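Local coordinates for protein integral membrane indolylacetylinositol arabinosyltransferase EmbC (Mycolicibacterium smegmatis, PDB 7BVE) that probably transfers arabinose to build the arabinan of the mycobacterial cell wall, as a membrane-embedded glycosyltransferase that binds the drug ethambutol, at residues A278-I283 with N380-E385; L284-V289 with M296-R301; S308-Y313 with S424-I429; P386-G391 with F576-G581. All blocks are in the same frame, centred on the assembly; numbering follows the deposited sequence.

Contact 1: residues A278-I283 with N380-E385. With 95E (Ethambutol), chain G; PO4 (phosphate ion), chain F.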
loop_
_atom_site.group_PDB
_atom_site.type_symbol
_atom_site.label_atom_id
_atom_site.label_comp_id
_atom_site.label_asym_id
_atom_site.label_seq_id
_atom_site.Cartn_x
_atom_site.Cartn_y
_atom_site.Cartn_z
ATOM N N ALA A 278 -9.555 17.181 8.542
ATOM C CA ALA A 278 -10.104 16.115 9.368
ATOM C C ALA A 278 -10.100 16.482 10.847
ATOM O O ALA A 278 -11.066 16.200 11.560
ATOM C CB ALA A 278 -9.324 14.824 9.143
ATOM N N ASP A 279 -9.033 17.119 11.321
ATOM C CA ASP A 279 -8.840 17.354 12.748
ATOM C C ASP A 279 -9.220 18.789 13.098
ATOM O O ASP A 279 -8.378 19.645 13.340
ATOM C CB ASP A 279 -7.405 17.051 13.127
ATOM C CG ASP A 279 -7.059 15.605 12.936
ATOM O OD1 ASP A 279 -7.964 14.764 13.084
ATOM O OD2 ASP A 279 -5.894 15.301 12.624
ATOM N N ASP A 280 -10.511 19.040 13.144
ATOM C CA ASP A 280 -11.017 20.302 13.655
ATOM C C ASP A 280 -11.902 20.120 14.868
ATOM O O ASP A 280 -11.808 20.900 15.818
ATOM C CB ASP A 280 -11.799 21.042 12.574
ATOM C CG ASP A 280 -10.932 21.480 11.433
ATOM O OD1 ASP A 280 -9.720 21.676 11.646
ATOM O OD2 ASP A 280 -11.465 21.635 10.319
ATOM N N GLY A 281 -12.758 19.101 14.861
ATOM C CA GLY A 281 -13.536 18.803 16.045
ATOM C C GLY A 281 -12.686 18.236 17.157
ATOM O O GLY A 281 -12.985 18.428 18.337
ATOM N N TYR A 282 -11.595 17.567 16.786
ATOM C CA TYR A 282 -10.605 17.057 17.723
ATOM C C TYR A 282 -10.013 18.189 18.555
ATOM O O TYR A 282 -10.116 18.208 19.789
ATOM C CB TYR A 282 -9.516 16.353 16.916
ATOM C CG TYR A 282 -8.625 15.421 17.683
ATOM C CD1 TYR A 282 -7.494 15.876 18.321
ATOM C CD2 TYR A 282 -8.937 14.084 17.796
ATOM C CE1 TYR A 282 -6.694 15.015 19.030
ATOM C CE2 TYR A 282 -8.140 13.220 18.497
ATOM C CZ TYR A 282 -7.029 13.692 19.116
ATOM O OH TYR A 282 -6.237 12.826 19.819
ATOM N N ILE A 283 -9.436 19.176 17.872
ATOM C CA ILE A 283 -8.790 20.311 18.518
ATOM C C ILE A 283 -9.807 21.222 19.193
ATOM O O ILE A 283 -9.534 21.775 20.264
ATOM C CB ILE A 283 -7.937 21.048 17.473
ATOM C CG1 ILE A 283 -6.847 20.118 16.962
ATOM C CG2 ILE A 283 -7.292 22.289 18.034
ATOM C CD1 ILE A 283 -6.131 20.640 15.778
ATOM N N ASN A 380 -7.267 24.825 5.622
ATOM C CA ASN A 380 -8.521 25.455 6.047
ATOM C C ASN A 380 -9.036 24.812 7.336
ATOM O O ASN A 380 -10.064 24.145 7.365
ATOM C CB ASN A 380 -9.564 25.376 4.940
ATOM C CG ASN A 380 -10.728 26.311 5.177
ATOM O OD1 ASN A 380 -10.700 27.131 6.085
ATOM N ND2 ASN A 380 -11.772 26.164 4.390
ATOM N N GLY A 381 -8.324 25.040 8.421
ATOM C CA GLY A 381 -8.711 24.429 9.668
ATOM C C GLY A 381 -7.967 24.976 10.854
ATOM O O GLY A 381 -7.401 26.067 10.805
ATOM N N LEU A 382 -7.972 24.193 11.927
ATOM C CA LEU A 382 -7.391 24.579 13.204
ATOM C C LEU A 382 -6.056 23.906 13.476
ATOM O O LEU A 382 -5.513 24.063 14.569
ATOM C CB LEU A 382 -8.372 24.257 14.331
ATOM C CG LEU A 382 -9.698 25.000 14.263
ATOM C CD1 LEU A 382 -10.606 24.552 15.370
ATOM C CD2 LEU A 382 -9.448 26.468 14.353
ATOM N N ARG A 383 -5.508 23.185 12.502
ATOM C CA ARG A 383 -4.255 22.463 12.666
ATOM C C ARG A 383 -3.074 23.435 12.777
ATOM O O ARG A 383 -3.217 24.624 12.493
ATOM C CB ARG A 383 -4.095 21.495 11.492
ATOM C CG ARG A 383 -4.988 20.288 11.646
ATOM C CD ARG A 383 -4.699 19.198 10.655
ATOM N NE ARG A 383 -3.338 18.668 10.805
ATOM C CZ ARG A 383 -2.991 17.769 11.712
ATOM N NH1 ARG A 383 -3.886 17.303 12.570
ATOM N NH2 ARG A 383 -1.742 17.348 11.781
ATOM N N PRO A 384 -1.901 22.979 13.228
ATOM C CA PRO A 384 -0.763 23.896 13.327
ATOM C C PRO A 384 -0.065 24.211 12.013
ATOM O O PRO A 384 0.933 24.929 12.038
ATOM C CB PRO A 384 0.190 23.152 14.273
ATOM C CG PRO A 384 -0.124 21.758 14.099
ATOM C CD PRO A 384 -1.586 21.700 13.908
ATOM N N GLU A 385 -0.557 23.730 10.878
ATOM C CA GLU A 385 0.078 23.873 9.571
ATOM C C GLU A 385 0.231 25.323 9.078
ATOM O O GLU A 385 1.312 25.654 8.569
ATOM C CB GLU A 385 -0.694 23.030 8.550
ATOM C CG GLU A 385 -0.889 21.589 8.946
ATOM C CD GLU A 385 0.382 20.809 8.914
ATOM O OE1 GLU A 385 1.216 21.113 8.047
ATOM O OE2 GLU A 385 0.551 19.897 9.745
HETATM C C2 95E G . -3.200 14.821 18.370
HETATM O O12 95E G . -6.312 11.729 11.123
HETATM C C11 95E G . -5.596 12.233 11.922
HETATM C C10 95E G . -5.508 11.695 13.350
HETATM C C13 95E G . -6.661 10.747 13.656
HETATM C C14 95E G . -6.192 9.309 13.844
HETATM N N9 95E G . -5.547 12.794 14.291
HETATM C C8 95E G . -4.184 13.159 14.604
HETATM C C7 95E G . -4.068 13.508 16.080
HETATM N N6 95E G . -4.446 14.885 16.293
HETATM C C3 95E G . -3.371 15.512 17.024
HETATM O O1 95E G . -2.274 14.105 18.536
HETATM C C4 95E G . -3.714 16.977 17.229
HETATM C C5 95E G . -4.515 17.501 16.044
HETATM P P PO4 F . -0.360 14.471 14.336
HETATM O O1 PO4 F . -0.310 15.978 14.320
HETATM O O2 PO4 F . -1.434 13.992 13.395
HETATM O O3 PO4 F . 0.979 13.928 13.907
HETATM O O4 PO4 F . -0.666 13.981 15.727
#
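Asp-279 and Arg-383 pair at the wall of the ethambutol pocket, in the membrane domain of GT-C type. Asp-279 OD2 lies 2.8 Å from Arg-383 NH1, a salt bridge, and also stands 3.0 Å from N9 of ethambutol, so one carboxylate oxygen lies close to both arginine and drug. Because the carboxylate and guanidinium planes are 52° apart, this is no coplanar two-pronged pair. A bend at chi3 brings the arginine head back to the aspartate. Its other terminal nitrogen, NH2, donates a hydrogen bond to O1 of a bound phosphate ion at 3.2 Å, which sits at the guanidinium edge, near its plane. Around the same drug, Ile-283 CD1 touches ethambutol C5 at 3.5 Å, while Tyr-282 lays one ring face under N6. Trp-965, itself a pocket residue, packs on Asp-279. One shell further out, Asp-280 links the start of helix 281-293 to the 380-385 loop, and Thr-334 OG1 is hydrogen-bonded to Gly-381 O on that loop. This second-shell link is nearly straight: Leu-382 N donates to Asp-280 OD1 over 3.1 Å at 166°, arriving from 44° out of the carboxylate plane.

Contact 2: residues L284-V289 with M296-R301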
loop_
_atom_site.group_PDB
_atom_site.type_symbol
_atom_site.label_atom_id
_atom_site.label_comp_id
_atom_site.label_asym_id
_atom_site.label_seq_id
_atom_site.Cartn_x
_atom_site.Cartn_y
_atom_site.Cartn_z
ATOM N N LEU A 284 -11.003 21.360 18.622
ATOM C CA LEU A 284 -12.010 22.209 19.249
ATOM C C LEU A 284 -12.530 21.597 20.544
ATOM O O LEU A 284 -12.738 22.311 21.530
ATOM C CB LEU A 284 -13.153 22.468 18.272
ATOM C CG LEU A 284 -14.233 23.443 18.729
ATOM C CD1 LEU A 284 -13.660 24.824 18.932
ATOM C CD2 LEU A 284 -15.360 23.478 17.729
ATOM N N THR A 285 -12.673 20.272 20.592
ATOM C CA THR A 285 -13.143 19.623 21.809
ATOM C C THR A 285 -12.072 19.631 22.893
ATOM O O THR A 285 -12.380 19.863 24.074
ATOM C CB THR A 285 -13.578 18.202 21.479
ATOM O OG1 THR A 285 -14.525 18.243 20.409
ATOM C CG2 THR A 285 -14.239 17.572 22.660
ATOM N N MET A 286 -10.810 19.398 22.504
ATOM C CA MET A 286 -9.686 19.531 23.430
ATOM C C MET A 286 -9.612 20.926 24.041
ATOM O O MET A 286 -9.512 21.081 25.269
ATOM C CB MET A 286 -8.384 19.226 22.701
ATOM C CG MET A 286 -8.136 17.793 22.360
ATOM S SD MET A 286 -6.658 17.718 21.347
ATOM C CE MET A 286 -5.480 18.358 22.503
ATOM N N ALA A 287 -9.667 21.955 23.192
ATOM C CA ALA A 287 -9.580 23.329 23.659
ATOM C C ALA A 287 -10.795 23.734 24.474
ATOM O O ALA A 287 -10.699 24.634 25.309
ATOM C CB ALA A 287 -9.416 24.269 22.471
ATOM N N ARG A 288 -11.937 23.088 24.263
ATOM C CA ARG A 288 -13.105 23.484 25.027
ATOM C C ARG A 288 -13.085 22.873 26.425
ATOM O O ARG A 288 -13.509 23.516 27.388
ATOM C CB ARG A 288 -14.379 23.102 24.284
ATOM C CG ARG A 288 -15.570 23.858 24.805
ATOM C CD ARG A 288 -16.891 23.412 24.233
ATOM N NE ARG A 288 -16.997 23.555 22.791
ATOM C CZ ARG A 288 -18.072 23.188 22.108
ATOM N NH1 ARG A 288 -19.124 22.703 22.739
ATOM N NH2 ARG A 288 -18.109 23.331 20.798
ATOM N N VAL A 289 -12.591 21.640 26.568
ATOM C CA VAL A 289 -12.597 21.013 27.894
ATOM C C VAL A 289 -11.370 21.338 28.750
ATOM O O VAL A 289 -11.391 21.095 29.974
ATOM C CB VAL A 289 -12.741 19.487 27.781
ATOM C CG1 VAL A 289 -13.975 19.146 27.006
ATOM C CG2 VAL A 289 -11.531 18.881 27.143
ATOM N N MET A 296 -3.997 20.754 29.698
ATOM C CA MET A 296 -4.301 20.493 28.293
ATOM C C MET A 296 -4.127 19.005 28.022
ATOM O O MET A 296 -3.081 18.564 27.557
ATOM C CB MET A 296 -3.397 21.311 27.381
ATOM C CG MET A 296 -3.843 21.317 25.939
ATOM S SD MET A 296 -5.208 22.439 25.700
ATOM C CE MET A 296 -6.132 21.539 24.492
ATOM N N ALA A 297 -5.164 18.228 28.292
ATOM C CA ALA A 297 -5.136 16.794 28.060
ATOM C C ALA A 297 -5.437 16.478 26.609
ATOM O O ALA A 297 -6.200 17.182 25.948
ATOM C CB ALA A 297 -6.158 16.070 28.931
ATOM N N ASN A 298 -4.837 15.407 26.118
ATOM C CA ASN A 298 -5.326 14.794 24.897
ATOM C C ASN A 298 -6.533 13.955 25.269
ATOM O O ASN A 298 -6.452 13.087 26.143
ATOM C CB ASN A 298 -4.247 13.951 24.236
ATOM C CG ASN A 298 -4.603 13.556 22.826
ATOM O OD1 ASN A 298 -5.702 13.805 22.355
ATOM N ND2 ASN A 298 -3.654 12.977 22.130
ATOM N N TYR A 299 -7.647 14.211 24.604
ATOM C CA TYR A 299 -8.937 13.876 25.180
ATOM C C TYR A 299 -9.440 12.536 24.677
ATOM O O TYR A 299 -10.092 11.795 25.415
ATOM C CB TYR A 299 -9.900 15.008 24.852
ATOM C CG TYR A 299 -11.285 14.926 25.406
ATOM C CD1 TYR A 299 -11.522 15.091 26.755
ATOM C CD2 TYR A 299 -12.369 14.780 24.560
ATOM C CE1 TYR A 299 -12.799 15.056 27.251
ATOM C CE2 TYR A 299 -13.640 14.746 25.043
ATOM C CZ TYR A 299 -13.850 14.889 26.384
ATOM O OH TYR A 299 -15.127 14.858 26.865
ATOM N N TYR A 300 -9.125 12.195 23.438
ATOM C CA TYR A 300 -9.665 11.003 22.816
ATOM C C TYR A 300 -8.739 9.803 22.902
ATOM O O TYR A 300 -9.152 8.710 22.526
ATOM C CB TYR A 300 -9.996 11.289 21.350
ATOM C CG TYR A 300 -11.111 12.285 21.147
ATOM C CD1 TYR A 300 -12.434 11.907 21.267
ATOM C CD2 TYR A 300 -10.837 13.601 20.827
ATOM C CE1 TYR A 300 -13.448 12.808 21.082
ATOM C CE2 TYR A 300 -11.845 14.509 20.639
ATOM C CZ TYR A 300 -13.146 14.107 20.766
ATOM O OH TYR A 300 -14.155 15.012 20.575
ATOM N N ARG A 301 -7.513 9.958 23.390
ATOM C CA ARG A 301 -6.581 8.843 23.367
ATOM C C ARG A 301 -5.549 9.048 24.466
ATOM O O ARG A 301 -5.353 10.159 24.957
ATOM C CB ARG A 301 -5.946 8.709 21.976
ATOM C CG ARG A 301 -5.222 7.410 21.673
ATOM C CD ARG A 301 -4.904 7.283 20.207
ATOM N NE ARG A 301 -4.106 6.092 19.956
ATOM C CZ ARG A 301 -4.587 4.863 19.783
ATOM N NH1 ARG A 301 -3.742 3.872 19.570
ATOM N NH2 ARG A 301 -5.881 4.623 19.824
#
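Tyr-299 lays one side of its ring against helix 281-293, spanning Thr-285 and Val-289, two side chains one turn apart. Thr-285 CG2 meets the CD2/CE2 side of the ring, 3.7 Å from Tyr-299 CE2, whereas Val-289 CG2 bears on the CD1/CE1 side. The valine methyl makes an off-centre CH-pi contact, 4.3 Å from the centroid of the Tyr-299 ring and 30° off its normal. With Tyr-299 CG anti to the backbone N (chi1 -177°), the ring extends across these two residues at about a right angle. Thr-285 also fills the notch beside Tyr-300, its CG2 3.3 Å from Tyr-300 OH; its OG1 is hydrogen-bonded to Gly-281 O on its own helix. A second bump comes from Met-296, whose chain bends at chi2 and chi3 until its methyl settles on the helix backbone: CE lies 3.5 Å from Met-286 O and 3.7 Å from Met-286 CB. Met-286 answers in the other direction, reaching past Tyr-299 so that its CE rests 3.7 Å from Ala-297 O. Beyond the two segments, Tyr-299 OH is hydrogen-bonded to Phe-977 O, within the C-terminal EmbC region. The chain thus turns back along the helix it has just left, a helix-turn-loop arrangement behind the ethambutol pocket of this GT-C domain, where Asn-298 touches the drug.

Contact 3: residues S308-Y313 with S424-I429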
loop_
_atom_site.group_PDB
_atom_site.type_symbol
_atom_site.label_atom_id
_atom_site.label_comp_id
_atom_site.label_asym_id
_atom_site.label_seq_id
_atom_site.Cartn_x
_atom_site.Cartn_y
_atom_site.Cartn_z
ATOM N N SER A 308 2.281 17.154 25.713
ATOM C CA SER A 308 3.264 17.446 26.748
ATOM C C SER A 308 4.216 18.578 26.351
ATOM O O SER A 308 4.225 19.577 27.070
ATOM C CB SER A 308 3.969 16.152 27.195
ATOM O OG SER A 308 3.063 15.218 27.749
ATOM N N PRO A 309 5.013 18.547 25.225
ATOM C CA PRO A 309 5.679 19.806 24.861
ATOM C C PRO A 309 4.949 20.593 23.782
ATOM O O PRO A 309 5.263 21.766 23.570
ATOM C CB PRO A 309 7.049 19.339 24.368
ATOM C CG PRO A 309 6.762 18.100 23.715
ATOM C CD PRO A 309 5.644 17.440 24.456
ATOM N N PHE A 310 3.963 19.997 23.128
ATOM C CA PHE A 310 3.388 20.567 21.927
ATOM C C PHE A 310 2.035 21.186 22.229
ATOM O O PHE A 310 1.351 20.798 23.173
ATOM C CB PHE A 310 3.227 19.524 20.835
ATOM C CG PHE A 310 4.513 18.902 20.408
ATOM C CD1 PHE A 310 5.430 19.616 19.673
ATOM C CD2 PHE A 310 4.783 17.585 20.704
ATOM C CE1 PHE A 310 6.612 19.040 19.272
ATOM C CE2 PHE A 310 5.961 17.005 20.302
ATOM C CZ PHE A 310 6.874 17.734 19.585
ATOM N N GLY A 311 1.656 22.158 21.408
ATOM C CA GLY A 311 0.371 22.799 21.548
ATOM C C GLY A 311 0.355 23.935 22.546
ATOM O O GLY A 311 -0.439 23.921 23.486
ATOM N N TRP A 312 1.229 24.919 22.361
ATOM C CA TRP A 312 1.194 26.112 23.192
ATOM C C TRP A 312 0.056 27.048 22.829
ATOM O O TRP A 312 -0.276 27.929 23.626
ATOM C CB TRP A 312 2.524 26.871 23.100
ATOM C CG TRP A 312 2.922 27.271 21.713
ATOM C CD1 TRP A 312 3.709 26.568 20.861
ATOM C CD2 TRP A 312 2.540 28.462 21.012
ATOM N NE1 TRP A 312 3.847 27.240 19.678
ATOM C CE2 TRP A 312 3.137 28.407 19.744
ATOM C CE3 TRP A 312 1.750 29.569 21.335
ATOM C CZ2 TRP A 312 2.972 29.410 18.799
ATOM C CZ3 TRP A 312 1.586 30.561 20.396
ATOM C CH2 TRP A 312 2.194 30.477 19.144
ATOM N N TYR A 313 -0.539 26.888 21.653
ATOM C CA TYR A 313 -1.527 27.816 21.133
ATOM C C TYR A 313 -2.952 27.308 21.307
ATOM O O TYR A 313 -3.905 28.025 20.973
ATOM C CB TYR A 313 -1.230 28.105 19.656
ATOM C CG TYR A 313 -1.522 26.949 18.747
ATOM C CD1 TYR A 313 -0.618 25.910 18.588
ATOM C CD2 TYR A 313 -2.703 26.912 18.018
ATOM C CE1 TYR A 313 -0.907 24.848 17.768
ATOM C CE2 TYR A 313 -2.997 25.866 17.199
ATOM C CZ TYR A 313 -2.101 24.841 17.071
ATOM O OH TYR A 313 -2.418 23.806 16.240
ATOM N N SER A 424 4.940 23.772 17.869
ATOM C CA SER A 424 3.523 23.888 17.564
ATOM C C SER A 424 2.884 22.521 17.419
ATOM O O SER A 424 1.804 22.276 17.961
ATOM C CB SER A 424 3.323 24.692 16.281
ATOM O OG SER A 424 3.785 26.016 16.433
ATOM N N GLY A 425 3.539 21.633 16.689
ATOM C CA GLY A 425 3.120 20.265 16.560
ATOM C C GLY A 425 4.323 19.425 16.212
ATOM O O GLY A 425 5.425 19.949 16.027
ATOM N N PRO A 426 4.147 18.105 16.113
ATOM C CA PRO A 426 5.282 17.240 15.753
ATOM C C PRO A 426 5.756 17.421 14.327
ATOM O O PRO A 426 6.883 17.023 14.010
ATOM C CB PRO A 426 4.729 15.829 15.980
ATOM C CG PRO A 426 3.593 16.012 16.907
ATOM C CD PRO A 426 2.984 17.323 16.544
ATOM N N THR A 427 4.942 18.017 13.461
ATOM C CA THR A 427 5.328 18.353 12.100
ATOM C C THR A 427 6.151 19.626 12.021
ATOM O O THR A 427 6.609 19.980 10.934
ATOM C CB THR A 427 4.082 18.500 11.230
ATOM O OG1 THR A 427 3.309 19.612 11.688
ATOM C CG2 THR A 427 3.237 17.268 11.347
ATOM N N GLY A 428 6.367 20.310 13.142
ATOM C CA GLY A 428 7.171 21.510 13.182
ATOM C C GLY A 428 8.655 21.294 13.041
ATOM O O GLY A 428 9.411 22.266 13.060
ATOM N N ILE A 429 9.096 20.044 12.874
ATOM C CA ILE A 429 10.504 19.723 12.680
ATOM C C ILE A 429 11.013 20.164 11.313
ATOM O O ILE A 429 12.218 20.155 11.073
ATOM C CB ILE A 429 10.686 18.205 12.913
ATOM C CG1 ILE A 429 12.135 17.841 13.242
ATOM C CG2 ILE A 429 10.207 17.410 11.716
ATOM C CD1 ILE A 429 12.303 16.441 13.725
#
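Phe-310, Trp-312 and Tyr-313 turn their rings in three different ways against segment 424-426. The touching parts run nearly antiparallel, with end-to-end directions 152° apart. Phe-310 presents a face: Pro-426 N lies 4.0 Å above one side of its ring plane and Pro-309 CG lies over the opposite side, each offset toward the rim, so the ring is wedged between two prolines. Gly-425 O approaches the same ring obliquely, 3.6 Å from Phe-310 CE1. Tyr-313 instead offers an edge, with Ser-424 O in the ring plane and 3.7 Å from CE1 of Tyr-313. Its CG sits between the backbone N and the carbonyl carbon (chi1 71°), as does that of Trp-312, and Tyr-313 CB lies over one face of the indole. From that position Trp-312 NE1 sends a weak hydrogen bond to Ser-424 OG, 3.5 Å long and bent to 135°; Leu-420 O, at the end of helix 409-422, is a second weak acceptor. Gly-311 makes the bend between the aromatics, with positive phi and psi suited to glycine. As the side-chain bond here is weak and the rings mainly meet peptide and proline atoms, the two loops probably rely on shape and dispersion more than on polar bonding.

Contact 4: residues P386-G391 with F576-G581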
loop_
_atom_site.group_PDB
_atom_site.type_symbol
_atom_site.label_atom_id
_atom_site.label_comp_id
_atom_site.label_asym_id
_atom_site.label_seq_id
_atom_site.Cartn_x
_atom_site.Cartn_y
_atom_site.Cartn_z
ATOM N N PRO A 386 -0.770 26.229 9.194
ATOM C CA PRO A 386 -0.482 27.630 8.837
ATOM C C PRO A 386 0.503 28.332 9.754
ATOM O O PRO A 386 1.244 29.210 9.290
ATOM C CB PRO A 386 -1.859 28.292 8.904
ATOM C CG PRO A 386 -2.663 27.447 9.735
ATOM C CD PRO A 386 -2.221 26.082 9.445
ATOM N N ILE A 387 0.526 27.967 11.038
ATOM C CA ILE A 387 1.484 28.541 11.981
ATOM C C ILE A 387 2.901 28.169 11.577
ATOM O O ILE A 387 3.803 29.012 11.553
ATOM C CB ILE A 387 1.175 28.076 13.419
ATOM C CG1 ILE A 387 -0.168 28.599 13.918
ATOM C CG2 ILE A 387 2.247 28.520 14.378
ATOM C CD1 ILE A 387 -1.309 27.624 13.795
ATOM N N ILE A 388 3.098 26.911 11.192
ATOM C CA ILE A 388 4.420 26.431 10.812
ATOM C C ILE A 388 4.847 27.021 9.471
ATOM O O ILE A 388 6.014 27.382 9.290
ATOM C CB ILE A 388 4.424 24.895 10.811
ATOM C CG1 ILE A 388 4.125 24.381 12.212
ATOM C CG2 ILE A 388 5.762 24.354 10.406
ATOM C CD1 ILE A 388 3.799 22.926 12.262
ATOM N N ALA A 389 3.906 27.182 8.533
ATOM C CA ALA A 389 4.229 27.791 7.241
ATOM C C ALA A 389 4.652 29.253 7.389
ATOM O O ALA A 389 5.695 29.677 6.858
ATOM C CB ALA A 389 3.029 27.675 6.306
ATOM N N LEU A 390 3.868 30.032 8.137
ATOM C CA LEU A 390 4.218 31.426 8.367
ATOM C C LEU A 390 5.482 31.562 9.210
ATOM O O LEU A 390 6.257 32.501 9.011
ATOM C CB LEU A 390 3.035 32.143 9.013
ATOM C CG LEU A 390 3.124 33.647 9.236
ATOM C CD1 LEU A 390 3.326 34.358 7.927
ATOM C CD2 LEU A 390 1.865 34.131 9.900
ATOM N N GLY A 391 5.745 30.606 10.103
ATOM C CA GLY A 391 6.964 30.660 10.889
ATOM C C GLY A 391 8.214 30.368 10.084
ATOM O O GLY A 391 9.261 30.967 10.327
ATOM N N PHE A 576 1.758 17.955 4.396
ATOM C CA PHE A 576 2.384 18.719 3.328
ATOM C C PHE A 576 1.985 20.182 3.340
ATOM O O PHE A 576 2.495 20.947 2.521
ATOM C CB PHE A 576 2.044 18.136 1.958
ATOM C CG PHE A 576 2.736 16.845 1.645
ATOM C CD1 PHE A 576 4.084 16.829 1.334
ATOM C CD2 PHE A 576 2.031 15.658 1.580
ATOM C CE1 PHE A 576 4.717 15.651 1.023
ATOM C CE2 PHE A 576 2.661 14.480 1.261
ATOM C CZ PHE A 576 4.000 14.480 0.979
ATOM N N GLY A 577 1.097 20.594 4.241
ATOM C CA GLY A 577 0.663 21.973 4.319
ATOM C C GLY A 577 1.699 22.938 4.849
ATOM O O GLY A 577 1.459 24.147 4.812
ATOM N N VAL A 578 2.838 22.441 5.346
ATOM C CA VAL A 578 3.938 23.298 5.779
ATOM C C VAL A 578 4.702 23.912 4.623
ATOM O O VAL A 578 5.519 24.811 4.846
ATOM C CB VAL A 578 4.950 22.521 6.644
ATOM C CG1 VAL A 578 4.303 22.032 7.895
ATOM C CG2 VAL A 578 5.500 21.349 5.879
ATOM N N PHE A 579 4.479 23.447 3.398
ATOM C CA PHE A 579 5.181 23.941 2.226
ATOM C C PHE A 579 4.434 25.054 1.524
ATOM O O PHE A 579 4.776 25.384 0.390
ATOM C CB PHE A 579 5.428 22.805 1.240
ATOM C CG PHE A 579 6.372 21.762 1.738
ATOM C CD1 PHE A 579 7.736 21.970 1.702
ATOM C CD2 PHE A 579 5.897 20.562 2.229
ATOM C CE1 PHE A 579 8.604 21.008 2.160
ATOM C CE2 PHE A 579 6.764 19.598 2.688
ATOM C CZ PHE A 579 8.114 19.822 2.653
ATOM N N ALA A 580 3.417 25.635 2.155
ATOM C CA ALA A 580 2.621 26.648 1.479
ATOM C C ALA A 580 3.324 27.993 1.399
ATOM O O ALA A 580 2.941 28.825 0.574
ATOM C CB ALA A 580 1.276 26.808 2.176
ATOM N N GLY A 581 4.336 28.230 2.229
ATOM C CA GLY A 581 5.102 29.460 2.150
ATOM C C GLY A 581 6.266 29.354 1.189
ATOM O O GLY A 581 6.629 30.327 0.528
#
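Gly-577 is the first residue of 576-581 to meet the helix 385-405, its carbonyl O lying 4.1 Å from Ala-389 CB. That same oxygen also accepts a weak hydrogen bond from Asn-379 ND2, just after helix 361-378. Val-578 follows and carries the side-chain part of the contact. Its CG1, anti to the carbonyl carbon (chi1 -63°), packs 3.7 Å from Ile-388 CG2, and the two branched side chains lie side by side, pointing the same way. The backbone of Val-578 also faces the helix: its O is 4.0 Å from Ala-389 CA, and the CA atoms of Ala-389 and Val-578 are 4.7 Å apart, the small residues here letting the two main chains come near each other. Phe-579 turns away from the helix and stacks on Phe-562, while it also touches Phe-374 and Leu-526, so its bulk is spent on the neighbouring helices. Ala-580 likewise packs on Phe-374. The chain returns to the helix at Gly-581, which has no side chain and so brings its backbone N to 4.3 Å from Ala-389 CB. Ala-389 thus meets Gly-577, Val-578 and Gly-581, with its methyl directed at the backbone. Hydrogen bonding between the two segments is absent; the evidence is wholly of apolar and backbone packing. Gly-577 and Gly-581, four residues apart in the predicted transmembrane stretch 574-594, have the GxxxG spacing familiar from close packing in membrane proteins, here set against a small residue of helix 385-405.

In the fold
Contacts 1, 2 and 4 are buried, whereas contact 3 is only partly so, with Pro-426 exposed. Contacts 1 and 2 share helix 281-293 and touch through Tyr-282 OH and Asn-298 OD1, 2.8 Å apart; the first works by charge beside ethambutol, the second by aromatic and thioether packing behind it. Contact 4, farther from the drug, is apolar, built on glycine, alanine and branched aliphatic side chains. Glu-385 of contact 1 reaches both contact 4 and contact 3, its OE1 3.2 Å from Val-578 CG1 and its OE2 weakly hydrogen-bonded to Thr-427 OG1. Contacts 3 and 4 also touch, Thr-427 OG1 lying 3.4 Å from Ile-388 CD1, while contacts 2 and 4 stay about 12 Å apart at their nearest atoms.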